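Local coordinates for secretory pathway GDP dissociation inhibitor (Saccharomyces cerevisiae, PDB 2BCG), which regulates the GDP/GTP exchange of the Rab GTPase Sec4 by inhibiting GDP release, and extracts GDP-bound Ypt7 from vacuolar membranes, at residues S118-Q123 / S139-I144. Numbering follows the deposited sequence.
Sequences SYVFKQ and SPLMGI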
ATOM      1  N   SER A 118      -1.278 -18.432  10.331  1.00 14.99           N
ATOM      2  CA  SER A 118       0.045 -18.811   9.795  1.00 14.90           C
ATOM      3  C   SER A 118       0.150 -20.311  10.042  1.00 14.52           C
ATOM      4  O   SER A 118      -0.126 -20.769  11.163  1.00 16.55           O
ATOM      5  CB  SER A 118       1.171 -18.051  10.508  1.00 16.38           C
ATOM      6  OG  SER A 118       2.460 -18.490  10.084  1.00 15.76           O
ATOM      7  N   TYR A 119       0.535 -21.061   8.999  1.00 12.80           N
ATOM      8  CA  TYR A 119       0.641 -22.539   9.040  1.00 13.19           C
ATOM      9  C   TYR A 119       2.065 -22.936   8.814  1.00 13.13           C
ATOM     10  O   TYR A 119       2.758 -22.296   8.036  1.00 13.52           O
ATOM     11  CB  TYR A 119      -0.215 -23.185   7.937  1.00 13.65           C
ATOM     12  CG  TYR A 119      -1.691 -23.110   8.213  1.00 13.61           C
ATOM     13  CD1 TYR A 119      -2.366 -21.899   8.153  1.00 14.56           C
ATOM     14  CD2 TYR A 119      -2.397 -24.248   8.518  1.00 13.88           C
ATOM     15  CE1 TYR A 119      -3.722 -21.823   8.407  1.00 16.54           C
ATOM     16  CE2 TYR A 119      -3.752 -24.192   8.790  1.00 16.45           C
ATOM     17  CZ  TYR A 119      -4.405 -22.967   8.737  1.00 15.34           C
ATOM     18  OH  TYR A 119      -5.769 -22.886   8.980  1.00 19.50           O
ATOM     19  N   VAL A 120       2.500 -23.995   9.493  1.00 13.20           N
ATOM     20  CA  VAL A 120       3.845 -24.511   9.320  1.00 13.92           C
ATOM     21  C   VAL A 120       3.777 -25.915   8.751  1.00 13.96           C
ATOM     22  O   VAL A 120       2.917 -26.700   9.141  1.00 14.13           O
ATOM     23  CB  VAL A 120       4.682 -24.434  10.646  0.70 14.55           C
ATOM     24  CG1 VAL A 120       4.170 -25.418  11.742  0.70 15.02           C
ATOM     25  CG2 VAL A 120       6.166 -24.621  10.375  0.70 14.15           C
ATOM     26  N   PHE A 121       4.652 -26.192   7.786  1.00 13.50           N
ATOM     27  CA  PHE A 121       4.777 -27.502   7.146  1.00 14.67           C
ATOM     28  C   PHE A 121       5.658 -28.427   7.972  1.00 16.16           C
ATOM     29  O   PHE A 121       6.747 -28.042   8.402  1.00 15.74           O
ATOM     30  CB  PHE A 121       5.409 -27.245   5.780  1.00 15.29           C
ATOM     31  CG  PHE A 121       5.640 -28.453   4.920  1.00 15.80           C
ATOM     32  CD1 PHE A 121       4.760 -28.769   3.880  1.00 17.47           C
ATOM     33  CD2 PHE A 121       6.801 -29.205   5.065  1.00 15.74           C
ATOM     34  CE1 PHE A 121       5.023 -29.821   2.997  1.00 18.24           C
ATOM     35  CE2 PHE A 121       7.066 -30.265   4.208  1.00 17.92           C
ATOM     36  CZ  PHE A 121       6.175 -30.588   3.184  1.00 18.74           C
ATOM     37  N   LYS A 122       5.178 -29.646   8.192  1.00 17.56           N
ATOM     38  CA  LYS A 122       6.008 -30.660   8.870  1.00 20.01           C
ATOM     39  C   LYS A 122       5.685 -31.994   8.211  1.00 21.22           C
ATOM     40  O   LYS A 122       4.539 -32.418   8.200  1.00 20.74           O
ATOM     41  CB  LYS A 122       5.728 -30.671  10.394  1.00 20.28           C
ATOM     42  CG  LYS A 122       6.559 -31.711  11.213  1.00 21.21           C
ATOM     43  CD  LYS A 122       6.081 -31.786  12.679  1.00 23.05           C
ATOM     44  CE  LYS A 122       6.623 -30.644  13.560  1.00 26.90           C
ATOM     45  NZ  LYS A 122       6.702 -30.996  15.056  1.00 27.93           N
ATOM     46  N   GLN A 123       6.694 -32.628   7.611  1.00 23.48           N
ATOM     47  CA  GLN A 123       6.549 -33.976   7.019  1.00 25.81           C
ATOM     48  C   GLN A 123       5.338 -34.093   6.079  1.00 24.62           C
ATOM     49  O   GLN A 123       4.514 -35.009   6.231  1.00 25.84           O
ATOM     50  CB  GLN A 123       6.440 -35.051   8.124  1.00 25.81           C
ATOM     51  CG  GLN A 123       7.718 -35.311   8.921  1.00 28.72           C
ATOM     52  CD  GLN A 123       7.440 -36.056  10.237  1.00 28.43           C
ATOM     53  OE1 GLN A 123       6.780 -37.100  10.248  1.00 34.67           O
ATOM     54  NE2 GLN A 123       7.921 -35.498  11.353  1.00 33.78           N
ATOM     55  N   SER A 139      -2.261 -27.910  20.145  1.00 19.04           N
ATOM     56  CA  SER A 139      -1.390 -28.193  18.994  1.00 19.39           C
ATOM     57  C   SER A 139      -0.604 -29.489  19.162  1.00 20.51           C
ATOM     58  O   SER A 139      -0.032 -29.733  20.233  1.00 22.11           O
ATOM     59  CB  SER A 139      -0.409 -27.049  18.780  1.00 18.77           C
ATOM     60  OG  SER A 139       0.418 -27.329  17.664  1.00 19.27           O
ATOM     61  N   PRO A 140      -0.581 -30.335  18.109  1.00 20.44           N
ATOM     62  CA  PRO A 140       0.255 -31.534  18.128  1.00 20.45           C
ATOM     63  C   PRO A 140       1.711 -31.265  17.750  1.00 21.60           C
ATOM     64  O   PRO A 140       2.506 -32.214  17.674  1.00 22.08           O
ATOM     65  CB  PRO A 140      -0.404 -32.428  17.082  1.00 21.14           C
ATOM     66  CG  PRO A 140      -0.965 -31.463  16.082  1.00 21.29           C
ATOM     67  CD  PRO A 140      -1.395 -30.251  16.879  1.00 21.01           C
ATOM     68  N   LEU A 141       2.044 -29.992  17.509  1.00 21.83           N
ATOM     69  CA  LEU A 141       3.397 -29.629  17.085  1.00 22.40           C
ATOM     70  C   LEU A 141       4.471 -29.974  18.134  1.00 23.49           C
ATOM     71  O   LEU A 141       5.641 -30.130  17.784  1.00 23.76           O
ATOM     72  CB  LEU A 141       3.459 -28.150  16.707  1.00 22.19           C
ATOM     73  CG  LEU A 141       2.822 -27.724  15.372  1.00 22.27           C
ATOM     74  CD1 LEU A 141       2.741 -26.203  15.296  1.00 21.83           C
ATOM     75  CD2 LEU A 141       3.595 -28.302  14.163  1.00 21.66           C
ATOM     76  N   MET A 142       4.061 -30.084  19.408  1.00 23.76           N
ATOM     77  CA  MET A 142       4.969 -30.366  20.537  1.00 24.61           C
ATOM     78  C   MET A 142       4.286 -31.323  21.502  1.00 23.34           C
ATOM     79  O   MET A 142       3.063 -31.270  21.648  1.00 22.09           O
ATOM     80  CB  MET A 142       5.279 -29.084  21.317  1.00 25.64           C
ATOM     81  CG  MET A 142       6.040 -28.023  20.559  1.00 26.86           C
ATOM     82  SD  MET A 142       6.559 -26.743  21.702  1.00 26.95           S
ATOM     83  CE  MET A 142       7.182 -25.549  20.504  1.00 26.65           C
ATOM     84  N   GLY A 143       5.067 -32.167  22.175  1.00 22.56           N
ATOM     85  CA  GLY A 143       4.548 -32.969  23.281  1.00 23.06           C
ATOM     86  C   GLY A 143       4.458 -32.171  24.571  1.00 22.33           C
ATOM     87  O   GLY A 143       4.983 -31.047  24.662  1.00 22.90           O
ATOM     88  N   ILE A 144       3.829 -32.762  25.591  1.00 22.25           N
ATOM     89  CA  ILE A 144       3.549 -32.053  26.845  1.00 23.33           C
ATOM     90  C   ILE A 144       4.804 -31.512  27.539  1.00 22.73           C
ATOM     91  O   ILE A 144       4.861 -30.351  27.945  1.00 22.65           O
ATOM     92  CB  ILE A 144       2.740 -32.926  27.842  1.00 23.25           C
ATOM     93  CG1 ILE A 144       1.391 -33.327  27.229  1.00 25.76           C
ATOM     94  CG2 ILE A 144       2.506 -32.167  29.164  1.00 25.06           C
ATOM     95  CD1 ILE A 144       0.424 -34.150  28.143  1.00 25.24           C
TER
HETATM   96  O   HOH W   1       4.365 -32.810  15.234  1.00 45.99           O
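The flat group that K122 meets is the peptide carbonyl of L141, and the ammonium nitrogen approaches its oxygen a little off the carbonyl plane. K122 NZ donates to L141 O at 3.1 Å, tilted 20° from that plane and making an angle of 128° at the oxygen. The rest of the contact is aliphatic. The isobutyl end of L141 reaches the strand with both methyls: in one of the two deposited conformers of V120, CG1 of this valine lies 3.8 Å from L141 CD2 and 3.9 Å from L141 CD1, so that a single valine methyl meets the fork of the leucine, a contact less certain than the lysine bond. K122 CE adds to this patch, 3.9 Å from L141 CD2. The lysine chain runs extended from the backbone and then bends at chi3 (-80°), which carries NZ across to the loop. A water held by K122 NZ at 3.0 Å donates to P140 O at 3.1 Å, so the ammonium group grips two successive carbonyls, one directly and one through water. The loop itself is braced by an ST turn, in which S139 OG accepts from L141 N at 3.1 Å. A methionine in place of K122 would probably leave L141 O and the bridging water without their charged donor. Strand 118-122 runs between strands 125-128 and 330-334 in the mixed sheet, and Y127 of the former touches both K122 and L141. The loop links helix 133-138 to helix 144-159, L141 packs on F194 of helix 189-199 and its side chain comes within about 4 Å of a bound geranylgeranyl group, so the contact joins the sheet to the helices that hold the lipid.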